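Local coordinates for protein L-Ala-D/L-Glu Epimerase (Escherichia coli, PDB 1JPD) that belongs to the enolase superfamily, pairing a mandelate racemase/muconate lactonizing enzyme type N-terminal domain with a TIM-barrel-like C-terminal domain, at residues A[58-61]-A[62-66]; A[67-70]-A[71-75]; A[99-102]-A[103-107]; A[142-146]-A[147-151]. All coordinates share one frame; numbering follows the deposited sequence.

Interactions 1, 2 and 3 all belong to the mandelate racemase/muconate lactonizing enzyme type N-terminal part, whereas interaction 4 lies in the barrel. Interactions 1 and 2 follow one another in the chain, on helices 58-66 and 69-73, with centres about 14 Å apart. Interaction 3, at the end of helix 89-104, has its centre about 18 Å from that of interaction 2, with nearest atoms about 7 Å apart. The same long helix, through Leu94, receives side chains from both interactions 1 and 2. Interaction 4 is remote: its centre is about 46 Å from that of interaction 2, across the centre of the chain. Interactions 3 and 4 both lie at helix ends closed by Schellman motifs.

Interaction 1 (A[58-61]-A[62-66]); sequences DASV and MAQIM
Val61 and Ile65, one alpha-helical turn apart on helix 58-66, line up their branches on the buried side of the helix. Val61 sets CG1 anti to its own backbone N (chi1 -180°), which sends this methyl group onward along the helix. Ile65 has CG1 anti to the carbonyl carbon instead, with the chain extended to CD1, and so leans back to meet it: Val61 CG1 and Ile65 CD1 are 4.3 Å apart, a light apolar touch. On its way Ile65 CG1 passes Val61 O, the acceptor of the Ile65 N hydrogen bond at 3.1 Å.

Met62 and Gln64 also fold back over the preceding turn. Met62 lays CG beside Asp58 O and then bends at chi3; the side chain also touches Val9 and Glu11 of strand 6-15. Gln64 brings CG to 3.3 Å from Ser60 O and carries its amide past Val61 CA, on the side where Ala90 of helix 89-104 lies. Ile65 packs on Val33 and Val35 of strand 29-39 and on Leu94, so helix 58-66 bridges the antiparallel sheet of the N-terminal domain and helix 89-104.

Regular i to i+4 bonds hold the turns, except that the Gln64 N bond to Ser60 O is weak; Met62 N gives Asp58 O a 2.9 Å bond, with an N-H...O angle of 155°.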
loop_
_atom_site.group_PDB
_atom_site.type_symbol
_atom_site.label_atom_id
_atom_site.label_comp_id
_atom_site.label_asym_id
_atom_site.label_seq_id
_atom_site.Cartn_x
_atom_site.Cartn_y
_atom_site.Cartn_z
ATOM N N ASP A 58 -13.845 11.959 -1.977
ATOM C CA ASP A 58 -14.503 11.666 -0.707
ATOM C C ASP A 58 -16.014 11.565 -0.906
ATOM O O ASP A 58 -16.665 10.688 -0.331
ATOM C CB ASP A 58 -14.192 12.736 0.338
ATOM C CG ASP A 58 -12.746 12.718 0.775
ATOM O OD1 ASP A 58 -12.121 11.641 0.721
ATOM O OD2 ASP A 58 -12.238 13.778 1.190
ATOM N N ALA A 59 -16.571 12.454 -1.725
ATOM C CA ALA A 59 -18.011 12.450 -1.996
ATOM C C ALA A 59 -18.422 11.141 -2.665
ATOM O O ALA A 59 -19.408 10.499 -2.278
ATOM C CB ALA A 59 -18.373 13.624 -2.893
ATOM N N SER A 60 -17.643 10.757 -3.672
ATOM C CA SER A 60 -17.873 9.539 -4.438
ATOM C C SER A 60 -17.889 8.274 -3.573
ATOM O O SER A 60 -18.756 7.408 -3.724
ATOM C CB SER A 60 -16.790 9.410 -5.506
ATOM O OG SER A 60 -17.038 8.290 -6.325
ATOM N N VAL A 61 -16.917 8.172 -2.671
ATOM C CA VAL A 61 -16.808 7.022 -1.789
ATOM C C VAL A 61 -17.858 7.039 -0.681
ATOM O O VAL A 61 -18.370 5.989 -0.289
ATOM C CB VAL A 61 -15.406 6.951 -1.163
ATOM C CG1 VAL A 61 -15.306 5.741 -0.254
ATOM C CG2 VAL A 61 -14.356 6.886 -2.263
ATOM N N MET A 62 -18.183 8.223 -0.167
ATOM C CA MET A 62 -19.190 8.307 0.885
ATOM C C MET A 62 -20.531 7.871 0.317
ATOM O O MET A 62 -21.299 7.171 0.979
ATOM C CB MET A 62 -19.274 9.727 1.448
ATOM C CG MET A 62 -18.063 10.101 2.273
ATOM S SD MET A 62 -18.207 11.718 3.020
ATOM C CE MET A 62 -19.292 11.325 4.397
ATOM N N ALA A 63 -20.803 8.266 -0.921
ATOM C CA ALA A 63 -22.045 7.877 -1.569
ATOM C C ALA A 63 -22.144 6.353 -1.663
ATOM O O ALA A 63 -23.199 5.776 -1.380
ATOM C CB ALA A 63 -22.127 8.500 -2.957
ATOM N N GLN A 64 -21.052 5.693 -2.050
ATOM C CA GLN A 64 -21.063 4.234 -2.168
ATOM C C GLN A 64 -21.331 3.572 -0.829
ATOM O O GLN A 64 -22.045 2.572 -0.760
ATOM C CB GLN A 64 -19.732 3.707 -2.710
ATOM C CG GLN A 64 -19.352 4.188 -4.094
ATOM C CD GLN A 64 -18.074 3.535 -4.585
ATOM O OE1 GLN A 64 -18.029 2.324 -4.815
ATOM N NE2 GLN A 64 -17.026 4.329 -4.738
ATOM N N ILE A 65 -20.758 4.123 0.238
ATOM C CA ILE A 65 -20.951 3.542 1.564
ATOM C C ILE A 65 -22.404 3.690 2.014
ATOM O O ILE A 65 -23.025 2.710 2.453
ATOM C CB ILE A 65 -19.983 4.178 2.620
ATOM C CG1 ILE A 65 -18.530 3.956 2.185
ATOM C CG2 ILE A 65 -20.199 3.533 3.996
ATOM C CD1 ILE A 65 -17.491 4.439 3.171
ATOM N N MET A 66 -22.946 4.902 1.892
ATOM C CA MET A 66 -24.333 5.150 2.281
ATOM C C MET A 66 -25.218 4.153 1.555
ATOM O O MET A 66 -26.056 3.488 2.162
ATOM C CB MET A 66 -24.779 6.564 1.895
ATOM C CG MET A 66 -23.958 7.700 2.482
ATOM S SD MET A 66 -23.617 7.514 4.242
ATOM C CE MET A 66 -25.260 7.198 4.899
#

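Interaction 2 (A[67-70]-A[71-75]); sequences SVVP and QLEKG
Gln71 folds its amide back across Val68, CD coming within 3.6 Å of Val68 CG2, the two side chains meeting at about a right angle. The bend at chi2 (126°) swings NE2 round to the carbonyl of Ser67, where it donates a 3.2 Å hydrogen bond to Ser67 O. That donor lies in the carbonyl plane on a lone pair, although the oxygen is tilted 21° from the plane of the amide. Val68 holds the N-cap position of helix 69-73, so the glutamine ties this short helix to the turn just before it.

On the other branch of Val68, CG1 touches Leu72 CD1 at 4.0 Å, again crosswise. Val69 CG1 lies against Glu73 CD at 4.1 Å. The backbone of so short a helix is mixed: Glu73 N bonds both Val69 O (3.1 Å) and Pro70 O (3.3 Å), the second from above the carbonyl plane, and Leu72 N has two weak bonds, to Val68 O and Val69 O. Gly75 then leaves the helix with positive phi.

Val68 and Leu72 pack on Leu94 of helix 89-104, Val68 and Gln71 reach Ile84 of helix 78-84, and Val69 and Leu72 lie on Val7 of strand 6-15.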
loop_
_atom_site.group_PDB
_atom_site.type_symbol
_atom_site.label_atom_id
_atom_site.label_comp_id
_atom_site.label_asym_id
_atom_site.label_seq_id
_atom_site.Cartn_x
_atom_site.Cartn_y
_atom_site.Cartn_z
ATOM N N SER A 67 -25.013 4.048 0.248
ATOM C CA SER A 67 -25.791 3.147 -0.589
ATOM C C SER A 67 -25.939 1.762 0.021
ATOM O O SER A 67 -26.844 1.016 -0.346
ATOM C CB SER A 67 -25.135 2.999 -1.959
ATOM O OG SER A 67 -24.235 1.901 -1.961
ATOM N N VAL A 68 -25.057 1.403 0.941
ATOM C CA VAL A 68 -25.154 0.081 1.529
ATOM C C VAL A 68 -25.332 0.108 3.051
ATOM O O VAL A 68 -25.221 -0.922 3.726
ATOM C CB VAL A 68 -23.924 -0.778 1.129
ATOM C CG1 VAL A 68 -22.701 -0.366 1.932
ATOM C CG2 VAL A 68 -24.241 -2.244 1.310
ATOM N N VAL A 69 -25.622 1.291 3.586
ATOM C CA VAL A 69 -25.848 1.446 5.021
ATOM C C VAL A 69 -27.029 0.588 5.490
ATOM O O VAL A 69 -26.923 -0.113 6.499
ATOM C CB VAL A 69 -26.122 2.922 5.393
ATOM C CG1 VAL A 69 -26.627 3.012 6.826
ATOM C CG2 VAL A 69 -24.845 3.742 5.236
ATOM N N PRO A 70 -28.174 0.641 4.772
ATOM C CA PRO A 70 -29.348 -0.154 5.150
ATOM C C PRO A 70 -29.012 -1.631 5.328
ATOM O O PRO A 70 -29.403 -2.252 6.314
ATOM C CB PRO A 70 -30.306 0.082 3.990
ATOM C CG PRO A 70 -30.022 1.496 3.624
ATOM C CD PRO A 70 -28.505 1.540 3.648
ATOM N N GLN A 71 -28.278 -2.184 4.369
ATOM C CA GLN A 71 -27.877 -3.589 4.407
ATOM C C GLN A 71 -26.840 -3.861 5.504
ATOM O O GLN A 71 -26.706 -4.990 5.980
ATOM C CB GLN A 71 -27.327 -3.998 3.034
ATOM C CG GLN A 71 -28.319 -3.764 1.906
ATOM C CD GLN A 71 -27.759 -2.917 0.785
ATOM O OE1 GLN A 71 -26.959 -3.388 -0.022
ATOM N NE2 GLN A 71 -28.175 -1.657 0.729
ATOM N N LEU A 72 -26.106 -2.819 5.896
ATOM C CA LEU A 72 -25.091 -2.927 6.946
ATOM C C LEU A 72 -25.739 -3.065 8.322
ATOM O O LEU A 72 -25.168 -3.683 9.223
ATOM C CB LEU A 72 -24.186 -1.688 6.944
ATOM C CG LEU A 72 -22.989 -1.619 5.999
ATOM C CD1 LEU A 72 -22.521 -0.184 5.883
ATOM C CD2 LEU A 72 -21.876 -2.526 6.514
ATOM N N GLU A 73 -26.928 -2.481 8.470
ATOM C CA GLU A 73 -27.682 -2.508 9.724
ATOM C C GLU A 73 -28.374 -3.849 9.998
ATOM O O GLU A 73 -28.541 -4.235 11.157
ATOM C CB GLU A 73 -28.717 -1.376 9.731
ATOM C CG GLU A 73 -28.109 0.010 9.551
ATOM C CD GLU A 73 -29.146 1.105 9.370
ATOM O OE1 GLU A 73 -30.032 0.950 8.501
ATOM O OE2 GLU A 73 -29.071 2.126 10.086
ATOM N N LYS A 74 -28.774 -4.557 8.942
ATOM C CA LYS A 74 -29.437 -5.848 9.111
ATOM C C LYS A 74 -28.408 -6.943 9.411
ATOM O O LYS A 74 -28.778 -8.094 9.662
ATOM C CB LYS A 74 -30.225 -6.236 7.855
ATOM C CG LYS A 74 -31.158 -5.171 7.294
ATOM C CD LYS A 74 -32.258 -4.770 8.259
ATOM C CE LYS A 74 -33.361 -4.021 7.520
ATOM N NZ LYS A 74 -32.837 -2.903 6.683
ATOM N N GLY A 75 -27.122 -6.588 9.360
ATOM C CA GLY A 75 -26.066 -7.549 9.655
ATOM C C GLY A 75 -25.175 -8.027 8.516
ATOM O O GLY A 75 -24.664 -9.154 8.563
#

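Interaction 3 (A[99-102]-A[103-107]); sequences WDLA and ARRQQ
A Schellman motif ends helix 89-104, and in the turn leading to it Asp100 forms a salt bridge with Arg104. Gln107, with positive phi, is the C-prime residue: its N bonds Arg104 O, and Gln108 N reaches Ala103 O.

Arg104 runs extended from CG to NE and presents NE to Asp100 OD1 at 3.3 Å. This bond is weak but fairly straight. The oxygen sits at the guanidinium edge while the carboxylate plane stands 86° from that of the guanidinium, nearly perpendicular, so the pair does not form a flat two-pronged bridge. A water closes the ring, donating to Asp100 OD2 at 2.7 Å and weakly accepting from Arg104 NH2.

One residue further along, Arg105 CD packs on Leu101 CG at 3.8 Å; both side chains touch Ile42 of strand 42-48. A second water donates to Ala102 O (2.9 Å) and Gln106 OE1 (2.7 Å), joining the side chain past the helix end to a carbonyl of the last turn.

Asp100 OD1 also accepts from Thr45 N of strand 42-48. With two donors on that oxygen and the water on OD2, the carboxylate links helix and strand, and the arginine would partly balance its charge.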
loop_
_atom_site.group_PDB
_atom_site.type_symbol
_atom_site.label_atom_id
_atom_site.label_comp_id
_atom_site.label_asym_id
_atom_site.label_seq_id
_atom_site.Cartn_x
_atom_site.Cartn_y
_atom_site.Cartn_z
ATOM N N TRP A 99 -14.013 -6.165 9.973
ATOM C CA TRP A 99 -12.945 -6.979 10.566
ATOM C C TRP A 99 -12.645 -6.491 11.979
ATOM O O TRP A 99 -12.428 -7.287 12.888
ATOM C CB TRP A 99 -11.646 -6.885 9.755
ATOM C CG TRP A 99 -11.540 -7.821 8.592
ATOM C CD1 TRP A 99 -11.716 -7.517 7.271
ATOM C CD2 TRP A 99 -11.220 -9.214 8.643
ATOM N NE1 TRP A 99 -11.523 -8.635 6.497
ATOM C CE2 TRP A 99 -11.219 -9.692 7.313
ATOM C CE3 TRP A 99 -10.938 -10.106 9.681
ATOM C CZ2 TRP A 99 -10.946 -11.024 6.997
ATOM C CZ3 TRP A 99 -10.669 -11.428 9.365
ATOM C CH2 TRP A 99 -10.676 -11.874 8.032
ATOM N N ASP A 100 -12.620 -5.173 12.148
ATOM C CA ASP A 100 -12.335 -4.566 13.438
ATOM C C ASP A 100 -13.410 -4.992 14.424
ATOM O O ASP A 100 -13.115 -5.351 15.561
ATOM C CB ASP A 100 -12.334 -3.046 13.310
ATOM C CG ASP A 100 -11.644 -2.369 14.467
ATOM O OD1 ASP A 100 -12.092 -1.271 14.858
ATOM O OD2 ASP A 100 -10.646 -2.929 14.973
ATOM N N LEU A 101 -14.659 -4.950 13.966
ATOM C CA LEU A 101 -15.807 -5.331 14.774
ATOM C C LEU A 101 -15.785 -6.820 15.104
ATOM O O LEU A 101 -16.092 -7.220 16.225
ATOM C CB LEU A 101 -17.096 -5.008 14.029
ATOM C CG LEU A 101 -18.400 -5.412 14.721
ATOM C CD1 LEU A 101 -18.610 -4.581 15.984
ATOM C CD2 LEU A 101 -19.549 -5.213 13.747
ATOM N N ALA A 102 -15.428 -7.644 14.127
ATOM C CA ALA A 102 -15.383 -9.083 14.348
ATOM C C ALA A 102 -14.273 -9.490 15.326
ATOM O O ALA A 102 -14.352 -10.543 15.962
ATOM C CB ALA A 102 -15.208 -9.809 13.013
ATOM N N ALA A 103 -13.243 -8.662 15.456
ATOM C CA ALA A 103 -12.146 -8.980 16.361
ATOM C C ALA A 103 -12.425 -8.476 17.767
ATOM O O ALA A 103 -12.097 -9.145 18.743
ATOM C CB ALA A 103 -10.848 -8.386 15.846
ATOM N N ARG A 104 -13.020 -7.293 17.870
ATOM C CA ARG A 104 -13.335 -6.730 19.173
ATOM C C ARG A 104 -14.439 -7.538 19.837
ATOM O O ARG A 104 -14.476 -7.655 21.061
ATOM C CB ARG A 104 -13.768 -5.271 19.040
ATOM C CG ARG A 104 -12.628 -4.311 18.780
ATOM C CD ARG A 104 -13.152 -2.984 18.258
ATOM N NE ARG A 104 -12.089 -2.002 18.091
ATOM C CZ ARG A 104 -11.435 -1.442 19.101
ATOM N NH1 ARG A 104 -11.745 -1.766 20.345
ATOM N NH2 ARG A 104 -10.471 -0.565 18.870
ATOM N N ARG A 105 -15.337 -8.098 19.027
ATOM C CA ARG A 105 -16.431 -8.905 19.552
ATOM C C ARG A 105 -15.930 -10.260 20.037
ATOM O O ARG A 105 -16.719 -11.124 20.409
ATOM C CB ARG A 105 -17.517 -9.109 18.495
ATOM C CG ARG A 105 -18.431 -7.916 18.332
ATOM C CD ARG A 105 -19.435 -8.101 17.196
ATOM N NE ARG A 105 -20.493 -9.059 17.506
ATOM C CZ ARG A 105 -20.366 -10.378 17.417
ATOM N NH1 ARG A 105 -19.219 -10.917 17.020
ATOM N NH2 ARG A 105 -21.394 -11.160 17.716
ATOM N N GLN A 106 -14.617 -10.443 20.023
ATOM C CA GLN A 106 -14.017 -11.681 20.487
ATOM C C GLN A 106 -12.839 -11.321 21.366
ATOM O O GLN A 106 -12.041 -12.178 21.751
ATOM C CB GLN A 106 -13.553 -12.530 19.313
ATOM C CG GLN A 106 -14.659 -12.856 18.348
ATOM C CD GLN A 106 -14.331 -14.051 17.485
ATOM O OE1 GLN A 106 -14.982 -14.290 16.466
ATOM N NE2 GLN A 106 -13.325 -14.821 17.895
ATOM N N GLN A 107 -12.741 -10.034 21.673
ATOM C CA GLN A 107 -11.678 -9.523 22.517
ATOM C C GLN A 107 -10.313 -10.058 22.085
ATOM O O GLN A 107 -9.575 -10.632 22.888
ATOM C CB GLN A 107 -11.975 -9.894 23.969
ATOM C CG GLN A 107 -13.366 -9.459 24.414
ATOM C CD GLN A 107 -13.721 -9.940 25.806
ATOM O OE1 GLN A 107 -13.069 -9.577 26.787
ATOM N NE2 GLN A 107 -14.761 -10.764 25.899
HETATM O O HOH W 1 -9.062 -0.951 15.867
HETATM O O HOH W 2 -16.633 -12.267 15.812
#

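Interaction 4 (A[142-146]-A[147-151]); sequences TLWQA and GAKLL
Helix 133-145 closes in a Schellman motif: Gly147, at phi 117°, turns the chain out of the helix while Ala148 N bonds Leu143 O at 2.9 Å and Gly147 N bonds Trp144 O at 3.2 Å. The two bonds differ in approach, since Ala148 N is tilted 18° from the plane of the Leu143 carbonyl, whereas Gly147 N stands well above that of Trp144.

Leu143 and Trp144, in the last helical turn, meet the chain that departs from it. Leu143 CB meets Leu151 CD2 at 4.1 Å, the start of strand 150-154 packing back onto the helix, and faces Ala148 CB at 4.4 Å. Trp144 has CG anti to its backbone N (chi1 166°), which brings the indole beside the loop: CE3 comes to 3.3 Å from Ala148 O and CZ3 to 3.8 Å from Lys149 CA, both oblique to the ring. The indole also touches Val171, Asp173 and Ala174.

This is the helix-to-strand half of the beta-alpha-beta unit formed by strand 121-128, helix 133-145 and strand 150-154. The chemistry is simple: two backbone N-H groups take up carbonyls of the last turn, and the apolar contact of Leu143 with Leu151 joins the helix to the barrel strand, with Ala148 packed on Leu143 in the loop between; Leu151 bonds through its backbone to Thr175 and Ile177.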
loop_
_atom_site.group_PDB
_atom_site.type_symbol
_atom_site.label_atom_id
_atom_site.label_comp_id
_atom_site.label_asym_id
_atom_site.label_seq_id
_atom_site.Cartn_x
_atom_site.Cartn_y
_atom_site.Cartn_z
ATOM N N THR A 142 22.099 9.722 4.935
ATOM C CA THR A 142 21.535 10.165 6.208
ATOM C C THR A 142 20.438 9.227 6.705
ATOM O O THR A 142 20.366 8.916 7.897
ATOM C CB THR A 142 20.931 11.574 6.091
ATOM O OG1 THR A 142 21.954 12.506 5.722
ATOM C CG2 THR A 142 20.316 11.995 7.414
ATOM N N LEU A 143 19.579 8.787 5.790
ATOM C CA LEU A 143 18.494 7.881 6.148
ATOM C C LEU A 143 19.061 6.515 6.514
ATOM O O LEU A 143 18.500 5.811 7.353
ATOM C CB LEU A 143 17.489 7.763 4.993
ATOM C CG LEU A 143 16.776 9.077 4.642
ATOM C CD1 LEU A 143 15.881 8.894 3.427
ATOM C CD2 LEU A 143 15.951 9.538 5.837
ATOM N N TRP A 144 20.176 6.137 5.889
ATOM C CA TRP A 144 20.810 4.853 6.188
ATOM C C TRP A 144 21.421 4.913 7.586
ATOM O O TRP A 144 21.349 3.945 8.345
ATOM C CB TRP A 144 21.891 4.523 5.148
ATOM C CG TRP A 144 22.810 3.404 5.566
ATOM C CD1 TRP A 144 24.042 3.527 6.150
ATOM C CD2 TRP A 144 22.540 2.001 5.496
ATOM N NE1 TRP A 144 24.549 2.290 6.447
ATOM C CE2 TRP A 144 23.650 1.334 6.056
ATOM C CE3 TRP A 144 21.468 1.242 5.011
ATOM C CZ2 TRP A 144 23.719 -0.060 6.150
ATOM C CZ3 TRP A 144 21.535 -0.150 5.104
ATOM C CH2 TRP A 144 22.654 -0.783 5.668
ATOM N N GLN A 145 22.004 6.065 7.917
ATOM C CA GLN A 145 22.617 6.294 9.225
ATOM C C GLN A 145 21.546 6.278 10.317
ATOM O O GLN A 145 21.780 5.769 11.410
ATOM C CB GLN A 145 23.326 7.654 9.261
ATOM C CG GLN A 145 24.391 7.859 8.197
ATOM C CD GLN A 145 25.729 7.262 8.569
ATOM O OE1 GLN A 145 25.847 6.059 8.817
ATOM N NE2 GLN A 145 26.755 8.105 8.608
ATOM N N ALA A 146 20.377 6.841 10.011
ATOM C CA ALA A 146 19.272 6.913 10.965
ATOM C C ALA A 146 18.562 5.577 11.202
ATOM O O ALA A 146 17.663 5.490 12.044
ATOM C CB ALA A 146 18.270 7.980 10.522
ATOM N N GLY A 147 18.953 4.542 10.458
ATOM C CA GLY A 147 18.361 3.229 10.656
ATOM C C GLY A 147 17.580 2.588 9.524
ATOM O O GLY A 147 17.127 1.450 9.663
ATOM N N ALA A 148 17.415 3.283 8.402
ATOM C CA ALA A 148 16.655 2.717 7.292
ATOM C C ALA A 148 17.471 1.732 6.466
ATOM O O ALA A 148 18.416 2.117 5.784
ATOM C CB ALA A 148 16.131 3.828 6.405
ATOM N N LYS A 149 17.099 0.458 6.524
ATOM C CA LYS A 149 17.803 -0.573 5.768
ATOM C C LYS A 149 17.256 -0.708 4.351
ATOM O O LYS A 149 17.972 -1.113 3.436
ATOM C CB LYS A 149 17.708 -1.915 6.497
ATOM C CG LYS A 149 18.527 -1.965 7.781
ATOM C CD LYS A 149 18.243 -3.220 8.599
ATOM C CE LYS A 149 19.047 -3.206 9.891
ATOM N NZ LYS A 149 18.923 -1.904 10.620
ATOM N N LEU A 150 15.985 -0.361 4.177
ATOM C CA LEU A 150 15.325 -0.437 2.877
ATOM C C LEU A 150 15.004 0.974 2.411
ATOM O O LEU A 150 14.259 1.690 3.068
ATOM C CB LEU A 150 14.032 -1.249 2.991
ATOM C CG LEU A 150 13.169 -1.364 1.735
ATOM C CD1 LEU A 150 13.969 -2.002 0.612
ATOM C CD2 LEU A 150 11.941 -2.193 2.038
ATOM N N LEU A 151 15.583 1.374 1.285
ATOM C CA LEU A 151 15.357 2.698 0.723
ATOM C C LEU A 151 14.556 2.592 -0.569
ATOM O O LEU A 151 14.868 1.770 -1.435
ATOM C CB LEU A 151 16.689 3.387 0.411
ATOM C CG LEU A 151 17.673 3.639 1.552
ATOM C CD1 LEU A 151 18.923 4.330 1.018
ATOM C CD2 LEU A 151 17.000 4.497 2.614
#